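Local atomic coordinates of putative fructose-aminoacid-6-phosphate deglycase (PDB entry 3EUA), a protein that converts a range of fructosamine 6-phosphates to glucose 6-phosphate and a free amino acid. Residues S37-P42 / G139-I144; K44-R49 / G147-L152; L132-N137 / Q160-L165. All blocks are in the same frame, centred on the assembly; numbering follows the deposited sequence.

Interaction 1 of 3, residues S37-P42 / G139-I144; sequences SAIMYP and GVLYQI
Where a type I turn from Ala38 to Tyr41 leads the chain from the short helix 35-38 into helix 41-50, it faces helix 137-153, with the CA atoms of Met40 and Leu141 7.8 Å apart and those of Pro42 and Tyr142 9.0 Å apart. Leu141 carries much of the contact through one branch. Its CG stands anti to the backbone N (chi1 177°), and from there CD2 reaches into the turn. The Leu141 and Met40 side chains cross at about a right angle, CD2 of Leu141 lying 3.6 Å from CG of the selenomethionine; the same methyl is 3.4 Å from the carbonyl O of Ile39. The Ile39 side chain closes in from another direction, its CG1 4.0 Å from Leu141 CD2. Next along helix 137-153, Tyr142 extends its ring toward Pro42, whose CB meets it obliquely, 4.0 Å from CZ and 3.2 Å from OH. The hydroxyl is not left without a polar partner in this apolar setting, since it is hydrogen-bonded to the backbone O of Tyr293 on helix 288-313. On the sheet side, Met40 packs on Cys81 and Leu141 on Ile79, both of strand 76-82. The contact thus lies in the buried core of the first SIS domain, an alpha/beta fold of the phosphosugar-binding family in which helices pack against a parallel sheet.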
ATOM      1  N   SER A  37      11.729   1.643   2.738  1.00 20.91           N
ATOM      2  CA  SER A  37      10.400   1.265   3.207  1.00 20.57           C
ATOM      3  C   SER A  37      10.064  -0.055   2.547  1.00 20.21           C
ATOM      4  O   SER A  37       9.552  -0.962   3.206  1.00 19.79           O
ATOM      5  CB  SER A  37       9.359   2.299   2.834  1.00 21.05           C
ATOM      6  OG  SER A  37       8.055   1.926   3.256  1.00 21.27           O
ATOM      7  N   ALA A  38      10.385  -0.184   1.249  1.00 19.88           N
ATOM      8  CA  ALA A  38      10.053  -1.422   0.510  1.00 19.49           C
ATOM      9  C   ALA A  38      10.649  -2.670   1.138  1.00 19.78           C
ATOM     10  O   ALA A  38      10.018  -3.721   1.136  1.00 20.45           O
ATOM     11  CB  ALA A  38      10.489  -1.319  -0.922  1.00 19.76           C
ATOM     12  N   ILE A  39      11.863  -2.575   1.682  1.00 19.68           N
ATOM     13  CA  ILE A  39      12.488  -3.758   2.291  1.00 19.65           C
ATOM     14  C   ILE A  39      11.745  -4.246   3.529  1.00 20.16           C
ATOM     15  O   ILE A  39      12.008  -5.333   4.010  1.00 20.31           O
ATOM     16  CB  ILE A  39      13.987  -3.572   2.668  1.00 19.96           C
ATOM     17  CG1 ILE A  39      14.177  -2.731   3.950  1.00 20.83           C
ATOM     18  CG2 ILE A  39      14.803  -3.051   1.459  1.00 17.76           C
ATOM     19  CD1 ILE A  39      15.609  -2.892   4.523  1.00 20.61           C
HETATM   20  N   MSE A  40      10.834  -3.439   4.058  1.00 20.62           N
HETATM   21  CA  MSE A  40      10.075  -3.828   5.251  1.00 21.59           C
HETATM   22  C   MSE A  40       8.766  -4.567   5.007  1.00 20.99           C
HETATM   23  O   MSE A  40       8.141  -5.060   5.962  1.00 19.33           O
HETATM   24  CB  MSE A  40       9.793  -2.605   6.104  1.00 21.43           C
HETATM   25  CG  MSE A  40      11.043  -2.095   6.834  1.00 25.12           C
HETATM   26 SE   MSE A  40      10.797  -0.376   7.633  0.75 27.47          SE
HETATM   27  CE  MSE A  40      12.650  -0.097   7.999  1.00 26.89           C
ATOM     28  N   TYR A  41       8.340  -4.650   3.746  1.00 20.81           N
ATOM     29  CA  TYR A  41       7.085  -5.289   3.430  1.00 21.10           C
ATOM     30  C   TYR A  41       7.076  -6.757   3.860  1.00 20.44           C
ATOM     31  O   TYR A  41       6.077  -7.230   4.414  1.00 21.05           O
ATOM     32  CB  TYR A  41       6.713  -5.129   1.950  1.00 22.67           C
ATOM     33  CG  TYR A  41       6.197  -3.750   1.590  1.00 24.67           C
ATOM     34  CD1 TYR A  41       6.927  -2.601   1.861  1.00 26.79           C
ATOM     35  CD2 TYR A  41       5.033  -3.599   0.887  1.00 27.58           C
ATOM     36  CE1 TYR A  41       6.457  -1.344   1.490  1.00 28.43           C
ATOM     37  CE2 TYR A  41       4.569  -2.344   0.499  1.00 28.32           C
ATOM     38  CZ  TYR A  41       5.280  -1.231   0.804  1.00 27.99           C
ATOM     39  OH  TYR A  41       4.827   0.022   0.437  1.00 29.96           O
ATOM     40  N   PRO A  42       8.158  -7.502   3.601  1.00 20.20           N
ATOM     41  CA  PRO A  42       8.214  -8.898   4.052  1.00 19.54           C
ATOM     42  C   PRO A  42       8.097  -9.023   5.583  1.00 19.75           C
ATOM     43  O   PRO A  42       7.478  -9.933   6.093  1.00 19.66           O
ATOM     44  CB  PRO A  42       9.596  -9.344   3.608  1.00 19.69           C
ATOM     45  CG  PRO A  42       9.971  -8.425   2.562  1.00 19.83           C
ATOM     46  CD  PRO A  42       9.340  -7.140   2.816  1.00 20.18           C
ATOM     47  N   GLY A 139      18.818  -8.880   5.671  1.00 18.63           N
ATOM     48  CA  GLY A 139      19.291  -9.852   6.675  1.00 18.68           C
ATOM     49  C   GLY A 139      19.162  -9.338   8.071  1.00 18.71           C
ATOM     50  O   GLY A 139      18.585  -9.997   8.930  1.00 18.88           O
ATOM     51  N   VAL A 140      19.695  -8.141   8.290  1.00 18.53           N
ATOM     52  CA  VAL A 140      19.688  -7.498   9.608  1.00 18.30           C
ATOM     53  C   VAL A 140      18.267  -7.224  10.057  1.00 18.19           C
ATOM     54  O   VAL A 140      17.951  -7.381  11.213  1.00 18.04           O
ATOM     55  CB  VAL A 140      20.551  -6.186   9.592  1.00 18.27           C
ATOM     56  CG1 VAL A 140      20.283  -5.300  10.800  1.00 18.96           C
ATOM     57  CG2 VAL A 140      22.074  -6.524   9.469  1.00 18.18           C
ATOM     58  N   LEU A 141      17.415  -6.822   9.123  1.00 18.47           N
ATOM     59  CA  LEU A 141      16.011  -6.548   9.437  1.00 18.84           C
ATOM     60  C   LEU A 141      15.337  -7.810   9.969  1.00 18.85           C
ATOM     61  O   LEU A 141      14.612  -7.764  10.973  1.00 19.12           O
ATOM     62  CB  LEU A 141      15.276  -6.013   8.209  1.00 19.58           C
ATOM     63  CG  LEU A 141      13.768  -5.739   8.349  1.00 20.11           C
ATOM     64  CD1 LEU A 141      13.464  -5.040   9.656  1.00 20.29           C
ATOM     65  CD2 LEU A 141      13.289  -4.904   7.142  1.00 19.17           C
ATOM     66  N   TYR A 142      15.554  -8.929   9.307  1.00 19.07           N
ATOM     67  CA  TYR A 142      15.005 -10.188   9.799  1.00 18.96           C
ATOM     68  C   TYR A 142      15.619 -10.645  11.145  1.00 19.28           C
ATOM     69  O   TYR A 142      14.940 -11.259  11.964  1.00 19.68           O
ATOM     70  CB  TYR A 142      15.082 -11.314   8.753  1.00 19.72           C
ATOM     71  CG  TYR A 142      13.947 -11.385   7.750  1.00 18.23           C
ATOM     72  CD1 TYR A 142      12.732 -10.695   7.937  1.00 20.44           C
ATOM     73  CD2 TYR A 142      13.980 -12.349   6.742  1.00 22.14           C
ATOM     74  CE1 TYR A 142      11.664 -10.846   7.045  1.00 18.95           C
ATOM     75  CE2 TYR A 142      12.901 -12.519   5.832  1.00 19.42           C
ATOM     76  CZ  TYR A 142      11.767 -11.753   5.988  1.00 19.97           C
ATOM     77  OH  TYR A 142      10.725 -11.915   5.134  1.00 19.45           O
ATOM     78  N   GLN A 143      16.894 -10.383  11.384  1.00 18.72           N
ATOM     79  CA  GLN A 143      17.466 -10.698  12.699  1.00 18.92           C
ATOM     80  C   GLN A 143      16.655  -9.973  13.790  1.00 18.58           C
ATOM     81  O   GLN A 143      16.272 -10.564  14.826  1.00 18.38           O
ATOM     82  CB  GLN A 143      18.937 -10.276  12.768  1.00 18.65           C
ATOM     83  CG  GLN A 143      19.899 -11.001  11.828  1.00 19.38           C
ATOM     84  CD  GLN A 143      21.307 -10.420  11.884  1.00 20.24           C
ATOM     85  OE1 GLN A 143      21.768 -10.020  12.942  1.00 21.31           O
ATOM     86  NE2 GLN A 143      22.003 -10.400  10.746  1.00 20.58           N
ATOM     87  N   ILE A 144      16.373  -8.692  13.542  1.00 18.66           N
ATOM     88  CA  ILE A 144      15.582  -7.874  14.459  1.00 18.41           C
ATOM     89  C   ILE A 144      14.142  -8.393  14.597  1.00 18.85           C
ATOM     90  O   ILE A 144      13.613  -8.562  15.712  1.00 18.59           O
ATOM     91  CB  ILE A 144      15.508  -6.399  13.982  1.00 18.22           C
ATOM     92  CG1 ILE A 144      16.925  -5.780  13.919  1.00 19.01           C
ATOM     93  CG2 ILE A 144      14.605  -5.592  14.915  1.00 18.89           C
ATOM     94  CD1 ILE A 144      17.043  -4.336  13.310  1.00 17.68           C
TER

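Interaction 2 of 3, residues K44-R49 / G147-L152; sequences KYVFDR and GTLQVL
Leu149 meets helix 41-50 with both of its methyl groups, each directed at a different residue. CD2 sits over one face of the Phe47 ring in a CH-pi contact, 4.2 Å from the centroid and 23° off the ring normal. It is displaced toward the rim, and CE2 of Phe47 is the ring atom nearest to it, at 3.9 Å. The other branch turns to Val46, where CD1 of Leu149 approaches CG1 at 3.9 Å. That valine methyl stands anti to its own backbone N (chi1 171°), a rotation that directs it across the gap between the helices. Thr148 comes to the same phenyl ring differently: its CG2 lies at the edge, near the ring plane, 4.4 Å from CZ, while its OG1 is hydrogen-bonded back to the O of Ile144 one turn earlier.

The two helices run in roughly the same direction, at 27° with their axes 11.6 Å apart, as neighbouring helices of an alpha/beta SIS domain do when they lie side by side on a parallel sheet. At this spacing the leucine and the phenyl ring span the gap. Val145 of helix 137-153 also packs on Val46 and Phe47. On another side of helix 41-50, Lys44 NZ forms a salt bridge with Asp48 OD1 at 2.7 Å, taking the lone pair syn to the other carboxylate oxygen. Both ends of this pair also reach the second subunit, Lys44 to Asp57 and Asp48 to Arg67 of that chain.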
ATOM      1  N   LYS A  44       6.398  -7.050   7.545  1.00 19.97           N
ATOM      2  CA  LYS A  44       4.978  -6.843   7.875  1.00 19.55           C
ATOM      3  C   LYS A  44       4.249  -8.167   7.630  1.00 18.94           C
ATOM      4  O   LYS A  44       3.430  -8.610   8.468  1.00 18.86           O
ATOM      5  CB  LYS A  44       4.401  -5.636   7.098  1.00 19.99           C
ATOM      6  CG  LYS A  44       2.884  -5.415   7.127  1.00 21.04           C
ATOM      7  CD  LYS A  44       2.242  -5.424   8.484  1.00 23.09           C
ATOM      8  CE  LYS A  44       0.719  -5.193   8.389  1.00 23.46           C
ATOM      9  NZ  LYS A  44      -0.004  -5.473   9.666  1.00 21.17           N
ATOM     10  N   TYR A  45       4.568  -8.849   6.541  1.00 18.48           N
ATOM     11  CA  TYR A  45       3.965 -10.140   6.258  1.00 18.40           C
ATOM     12  C   TYR A  45       4.297 -11.148   7.369  1.00 18.63           C
ATOM     13  O   TYR A  45       3.410 -11.844   7.838  1.00 18.59           O
ATOM     14  CB  TYR A  45       4.436 -10.662   4.922  1.00 19.06           C
ATOM     15  CG  TYR A  45       3.731 -11.880   4.475  1.00 17.89           C
ATOM     16  CD1 TYR A  45       2.573 -11.789   3.702  1.00 19.26           C
ATOM     17  CD2 TYR A  45       4.225 -13.131   4.773  1.00 19.71           C
ATOM     18  CE1 TYR A  45       1.921 -12.940   3.257  1.00 20.95           C
ATOM     19  CE2 TYR A  45       3.609 -14.253   4.339  1.00 19.54           C
ATOM     20  CZ  TYR A  45       2.447 -14.161   3.586  1.00 20.78           C
ATOM     21  OH  TYR A  45       1.820 -15.325   3.165  1.00 21.25           O
ATOM     22  N   VAL A  46       5.574 -11.186   7.804  1.00 18.28           N
ATOM     23  CA  VAL A  46       6.003 -12.054   8.900  1.00 18.23           C
ATOM     24  C   VAL A  46       5.184 -11.769  10.150  1.00 17.98           C
ATOM     25  O   VAL A  46       4.606 -12.675  10.749  1.00 17.71           O
ATOM     26  CB  VAL A  46       7.540 -11.920   9.193  1.00 18.61           C
ATOM     27  CG1 VAL A  46       7.949 -12.654  10.471  1.00 18.12           C
ATOM     28  CG2 VAL A  46       8.366 -12.457   8.012  1.00 18.99           C
ATOM     29  N   PHE A  47       5.114 -10.512  10.556  1.00 18.46           N
ATOM     30  CA  PHE A  47       4.302 -10.163  11.718  1.00 19.35           C
ATOM     31  C   PHE A  47       2.853 -10.588  11.571  1.00 19.52           C
ATOM     32  O   PHE A  47       2.261 -11.088  12.530  1.00 19.88           O
ATOM     33  CB  PHE A  47       4.369  -8.659  12.052  1.00 20.37           C
ATOM     34  CG  PHE A  47       5.325  -8.345  13.131  1.00 20.76           C
ATOM     35  CD1 PHE A  47       6.676  -8.246  12.883  1.00 22.73           C
ATOM     36  CD2 PHE A  47       4.871  -8.205  14.443  1.00 21.68           C
ATOM     37  CE1 PHE A  47       7.571  -7.985  13.917  1.00 22.12           C
ATOM     38  CE2 PHE A  47       5.762  -7.938  15.461  1.00 20.82           C
ATOM     39  CZ  PHE A  47       7.114  -7.845  15.196  1.00 20.86           C
ATOM     40  N   ASP A  48       2.271 -10.396  10.393  1.00 19.56           N
ATOM     41  CA  ASP A  48       0.868 -10.807  10.179  1.00 19.90           C
ATOM     42  C   ASP A  48       0.649 -12.300  10.346  1.00 19.33           C
ATOM     43  O   ASP A  48      -0.368 -12.712  10.874  1.00 18.95           O
ATOM     44  CB  ASP A  48       0.329 -10.341   8.808  1.00 20.32           C
ATOM     45  CG  ASP A  48       0.050  -8.847   8.762  1.00 21.66           C
ATOM     46  OD1 ASP A  48      -0.003  -8.182   9.832  1.00 22.07           O
ATOM     47  OD2 ASP A  48      -0.138  -8.327   7.647  1.00 21.20           O
ATOM     48  N   ARG A  49       1.607 -13.102   9.898  1.00 19.80           N
ATOM     49  CA  ARG A  49       1.518 -14.570  10.009  1.00 19.97           C
ATOM     50  C   ARG A  49       1.993 -15.153  11.349  1.00 20.42           C
ATOM     51  O   ARG A  49       1.580 -16.256  11.731  1.00 20.44           O
ATOM     52  CB  ARG A  49       2.355 -15.191   8.895  1.00 20.52           C
ATOM     53  CG  ARG A  49       1.765 -15.065   7.519  1.00 20.61           C
ATOM     54  CD  ARG A  49       0.910 -16.268   7.139  1.00 22.37           C
ATOM     55  NE  ARG A  49      -0.120 -16.604   8.113  1.00 21.86           N
ATOM     56  CZ  ARG A  49      -0.154 -17.662   8.920  1.00 24.65           C
ATOM     57  NH1 ARG A  49       0.790 -18.602   8.924  1.00 24.89           N
ATOM     58  NH2 ARG A  49      -1.197 -17.811   9.726  1.00 23.85           N
ATOM     59  N   GLY A 147      13.951 -12.027  15.924  1.00 20.48           N
ATOM     60  CA  GLY A 147      14.474 -11.920  17.280  1.00 20.19           C
ATOM     61  C   GLY A 147      13.429 -11.332  18.212  1.00 20.15           C
ATOM     62  O   GLY A 147      13.270 -11.819  19.306  1.00 19.84           O
ATOM     63  N   THR A 148      12.765 -10.258  17.772  1.00 20.98           N
ATOM     64  CA  THR A 148      11.714  -9.566  18.546  1.00 20.97           C
ATOM     65  C   THR A 148      10.569 -10.522  18.868  1.00 21.25           C
ATOM     66  O   THR A 148      10.125 -10.603  20.012  1.00 21.12           O
ATOM     67  CB  THR A 148      11.257  -8.305  17.790  1.00 21.41           C
ATOM     68  OG1 THR A 148      12.359  -7.372  17.732  1.00 21.28           O
ATOM     69  CG2 THR A 148      10.053  -7.645  18.483  1.00 22.01           C
ATOM     70  N   LEU A 149      10.140 -11.290  17.868  1.00 21.55           N
ATOM     71  CA  LEU A 149       9.078 -12.281  18.051  1.00 21.62           C
ATOM     72  C   LEU A 149       9.530 -13.406  18.994  1.00 22.01           C
ATOM     73  O   LEU A 149       8.736 -13.910  19.776  1.00 21.73           O
ATOM     74  CB  LEU A 149       8.641 -12.863  16.700  1.00 22.36           C
ATOM     75  CG  LEU A 149       7.822 -11.963  15.785  1.00 23.05           C
ATOM     76  CD1 LEU A 149       7.655 -12.563  14.361  1.00 24.25           C
ATOM     77  CD2 LEU A 149       6.482 -11.673  16.411  1.00 24.74           C
ATOM     78  N   GLN A 150      10.793 -13.817  18.918  1.00 22.10           N
ATOM     79  CA  GLN A 150      11.282 -14.865  19.828  1.00 22.99           C
ATOM     80  C   GLN A 150      11.334 -14.335  21.280  1.00 22.60           C
ATOM     81  O   GLN A 150      10.824 -14.996  22.216  1.00 22.41           O
ATOM     82  CB  GLN A 150      12.630 -15.395  19.355  1.00 23.21           C
ATOM     83  CG  GLN A 150      13.119 -16.679  20.068  1.00 26.23           C
ATOM     84  CD  GLN A 150      13.593 -16.441  21.469  1.00 29.70           C
ATOM     85  OE1 GLN A 150      14.236 -15.430  21.764  1.00 33.41           O
ATOM     86  NE2 GLN A 150      13.314 -17.388  22.345  1.00 32.22           N
ATOM     87  N   VAL A 151      11.900 -13.144  21.471  1.00 22.40           N
ATOM     88  CA  VAL A 151      12.025 -12.540  22.807  1.00 22.74           C
ATOM     89  C   VAL A 151      10.682 -12.191  23.464  1.00 23.10           C
ATOM     90  O   VAL A 151      10.464 -12.505  24.640  1.00 22.84           O
ATOM     91  CB  VAL A 151      12.950 -11.275  22.782  1.00 22.92           C
ATOM     92  CG1 VAL A 151      12.861 -10.482  24.096  1.00 22.34           C
ATOM     93  CG2 VAL A 151      14.413 -11.674  22.474  1.00 21.58           C
ATOM     94  N   LEU A 152       9.775 -11.596  22.706  1.00 23.39           N
ATOM     95  CA  LEU A 152       8.497 -11.151  23.258  1.00 23.69           C
ATOM     96  C   LEU A 152       7.383 -12.181  23.259  1.00 24.15           C
ATOM     97  O   LEU A 152       6.526 -12.141  24.127  1.00 23.95           O
ATOM     98  CB  LEU A 152       8.036  -9.880  22.517  1.00 23.74           C
ATOM     99  CG  LEU A 152       8.948  -8.645  22.670  1.00 23.93           C
ATOM    100  CD1 LEU A 152       8.473  -7.511  21.817  1.00 24.50           C
ATOM    101  CD2 LEU A 152       9.072  -8.216  24.154  1.00 23.97           C
TER

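Interaction 3 of 3, residues L132-N137 / Q160-L165; sequences LAINTN and QAIEGL
Ile134 and Leu165 make the close part of this contact, with their CA atoms only 4.9 Å apart and their CB atoms at 4.0 Å. The loop ahead of helix 137-153 here forms a short 3-10 turn, 133-135, which rests directly on helix 158-190. With CG1 anti to the backbone N (chi1 -177°), the isoleucine chain runs obliquely across Leu165 and continues along the helix. Its CD1 ends 3.9 Å from the backbone O of Ile162 and 4.2 Å from CG2 of that residue. Ala133 contributes one methyl, CB, 4.0 Å from the carbonyl O of Leu165.

Away from this apolar patch the loop turns outward. Leu132 is exposed, Asn135 and Thr136 are partly so, and none of the three touches 160-165. Part of the order there comes from within the loop: Thr136 OG1 donates to the O of Ala133 at 2.7 Å, in the carbonyl plane and on a lone pair, and Thr136 N uses the same oxygen. Thr136 is also the N-cap of helix 137-153, its hydroxyl making a weak bond to the N of Gly139.

Attraction between the two segments is probably mainly dispersive, with the bond from Ala133 N to Gln169, just beyond 160-165, adding a polar tie to the same helix. The paired bonds to the O of Ala133 are consistent with a loop shape that holds Ile134 against it.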
ATOM      1  N   LEU A 132      27.279 -10.550   2.495  1.00 22.69           N
ATOM      2  CA  LEU A 132      26.582 -11.843   2.497  1.00 21.73           C
ATOM      3  C   LEU A 132      25.123 -11.566   2.900  1.00 20.82           C
ATOM      4  O   LEU A 132      24.845 -10.659   3.685  1.00 19.31           O
ATOM      5  CB  LEU A 132      27.277 -12.840   3.411  1.00 21.80           C
ATOM      6  CG  LEU A 132      28.753 -13.024   3.095  1.00 22.54           C
ATOM      7  CD1 LEU A 132      29.341 -14.044   4.077  1.00 23.86           C
ATOM      8  CD2 LEU A 132      29.003 -13.431   1.652  1.00 22.46           C
ATOM      9  N   ALA A 133      24.198 -12.364   2.365  1.00 19.85           N
ATOM     10  CA  ALA A 133      22.763 -12.162   2.617  1.00 19.48           C
ATOM     11  C   ALA A 133      22.383 -11.850   4.061  1.00 19.35           C
ATOM     12  O   ALA A 133      21.657 -10.858   4.323  1.00 19.54           O
ATOM     13  CB  ALA A 133      21.913 -13.376   2.111  1.00 17.65           C
ATOM     14  N   ILE A 134      22.880 -12.660   4.984  1.00 18.78           N
ATOM     15  CA  ILE A 134      22.548 -12.511   6.395  1.00 18.95           C
ATOM     16  C   ILE A 134      22.930 -11.128   6.979  1.00 19.40           C
ATOM     17  O   ILE A 134      22.327 -10.633   7.911  1.00 19.13           O
ATOM     18  CB  ILE A 134      23.214 -13.613   7.169  1.00 18.63           C
ATOM     19  CG1 ILE A 134      22.825 -13.537   8.654  1.00 18.37           C
ATOM     20  CG2 ILE A 134      24.781 -13.582   6.951  1.00 18.71           C
ATOM     21  CD1 ILE A 134      23.090 -14.908   9.369  1.00 16.51           C
ATOM     22  N   ASN A 135      23.958 -10.507   6.395  1.00 19.88           N
ATOM     23  CA  ASN A 135      24.452  -9.205   6.854  1.00 20.24           C
ATOM     24  C   ASN A 135      23.938  -7.986   6.087  1.00 20.11           C
ATOM     25  O   ASN A 135      24.322  -6.827   6.363  1.00 20.43           O
ATOM     26  CB  ASN A 135      25.992  -9.206   6.742  1.00 20.76           C
ATOM     27  CG  ASN A 135      26.629 -10.336   7.563  1.00 20.61           C
ATOM     28  OD1 ASN A 135      26.186 -10.620   8.669  1.00 19.69           O
ATOM     29  ND2 ASN A 135      27.625 -11.002   6.997  1.00 18.03           N
ATOM     30  N   THR A 136      23.121  -8.240   5.067  1.00 20.28           N
ATOM     31  CA  THR A 136      22.573  -7.168   4.254  1.00 19.63           C
ATOM     32  C   THR A 136      21.406  -6.510   4.988  1.00 19.66           C
ATOM     33  O   THR A 136      20.970  -6.971   6.030  1.00 19.22           O
ATOM     34  CB  THR A 136      22.044  -7.680   2.878  1.00 19.90           C
ATOM     35  OG1 THR A 136      20.979  -8.591   3.112  1.00 19.04           O
ATOM     36  CG2 THR A 136      23.160  -8.348   1.977  1.00 19.19           C
ATOM     37  N   ASN A 137      20.900  -5.420   4.429  1.00 20.02           N
ATOM     38  CA  ASN A 137      19.757  -4.711   5.022  1.00 19.55           C
ATOM     39  C   ASN A 137      18.577  -5.686   5.269  1.00 19.46           C
ATOM     40  O   ASN A 137      18.013  -5.755   6.365  1.00 18.47           O
ATOM     41  CB  ASN A 137      19.360  -3.459   4.226  1.00 19.94           C
ATOM     42  CG  ASN A 137      19.035  -3.732   2.746  1.00 20.57           C
ATOM     43  OD1 ASN A 137      19.143  -4.855   2.262  1.00 21.45           O
ATOM     44  ND2 ASN A 137      18.598  -2.676   2.029  1.00 24.79           N
ATOM     45  N   GLN A 160      15.552 -21.251  12.618  1.00 24.67           N
ATOM     46  CA  GLN A 160      15.419 -21.617  11.217  1.00 24.74           C
ATOM     47  C   GLN A 160      15.520 -20.362  10.317  1.00 23.34           C
ATOM     48  O   GLN A 160      15.975 -20.450   9.183  1.00 22.73           O
ATOM     49  CB  GLN A 160      14.145 -22.435  11.002  1.00 25.05           C
ATOM     50  CG  GLN A 160      14.135 -23.772  11.807  1.00 28.21           C
ATOM     51  CD  GLN A 160      13.921 -23.623  13.347  1.00 32.34           C
ATOM     52  OE1 GLN A 160      13.318 -22.655  13.827  1.00 32.05           O
ATOM     53  NE2 GLN A 160      14.394 -24.629  14.119  1.00 36.85           N
ATOM     54  N   ALA A 161      15.126 -19.202  10.836  1.00 22.29           N
ATOM     55  CA  ALA A 161      15.239 -17.952  10.084  1.00 21.89           C
ATOM     56  C   ALA A 161      16.703 -17.582   9.939  1.00 21.75           C
ATOM     57  O   ALA A 161      17.164 -17.273   8.830  1.00 21.48           O
ATOM     58  CB  ALA A 161      14.478 -16.834  10.770  1.00 20.89           C
ATOM     59  N   ILE A 162      17.427 -17.611  11.055  1.00 21.72           N
ATOM     60  CA  ILE A 162      18.860 -17.285  11.067  1.00 22.45           C
ATOM     61  C   ILE A 162      19.667 -18.293  10.255  1.00 22.53           C
ATOM     62  O   ILE A 162      20.521 -17.889   9.460  1.00 22.31           O
ATOM     63  CB  ILE A 162      19.465 -17.211  12.478  1.00 22.44           C
ATOM     64  CG1 ILE A 162      18.777 -16.181  13.334  1.00 23.87           C
ATOM     65  CG2 ILE A 162      20.908 -16.740  12.429  1.00 23.38           C
ATOM     66  CD1 ILE A 162      18.818 -14.775  12.719  1.00 26.12           C
ATOM     67  N   GLU A 163      19.396 -19.577  10.420  1.00 22.95           N
ATOM     68  CA  GLU A 163      20.102 -20.589   9.613  1.00 23.34           C
ATOM     69  C   GLU A 163      19.770 -20.380   8.136  1.00 23.00           C
ATOM     70  O   GLU A 163      20.639 -20.498   7.260  1.00 23.00           O
ATOM     71  CB  GLU A 163      19.740 -22.036  10.009  1.00 23.76           C
ATOM     72  CG  GLU A 163      20.232 -22.518  11.383  1.00 24.23           C
ATOM     73  N   GLY A 164      18.507 -20.069   7.851  1.00 22.41           N
ATOM     74  CA  GLY A 164      18.082 -19.840   6.465  1.00 22.01           C
ATOM     75  C   GLY A 164      18.836 -18.673   5.852  1.00 21.07           C
ATOM     76  O   GLY A 164      19.317 -18.750   4.712  1.00 21.15           O
ATOM     77  N   LEU A 165      18.936 -17.576   6.590  1.00 20.86           N
ATOM     78  CA  LEU A 165      19.682 -16.422   6.118  1.00 20.81           C
ATOM     79  C   LEU A 165      21.143 -16.772   5.827  1.00 21.22           C
ATOM     80  O   LEU A 165      21.685 -16.353   4.808  1.00 20.75           O
ATOM     81  CB  LEU A 165      19.613 -15.279   7.103  1.00 20.89           C
ATOM     82  CG  LEU A 165      18.319 -14.437   7.131  1.00 20.13           C
ATOM     83  CD1 LEU A 165      18.353 -13.523   8.326  1.00 18.74           C
ATOM     84  CD2 LEU A 165      18.118 -13.627   5.813  1.00 16.52           C
TER

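From the N terminus, the chain passes through 37-42 and 44-49 before running through most of the first parallel sheet; 132-137 then leads into helix 137-153. The early part of that helix returns to 37-42, closing the loop of interaction 1, and its later part to 44-49, closing that of interaction 2, so the two loops cross and join the same pair of helices at successive levels. Interaction 3 closes a much shorter loop that contains helix 137-153, and it crosses both others. It ties the loop before that helix to helix 158-190, which follows it. Interactions 1 and 2 touch through Tyr142 and Val46; interactions 1 and 3 touch through several residues, including Ile39 and Asn137.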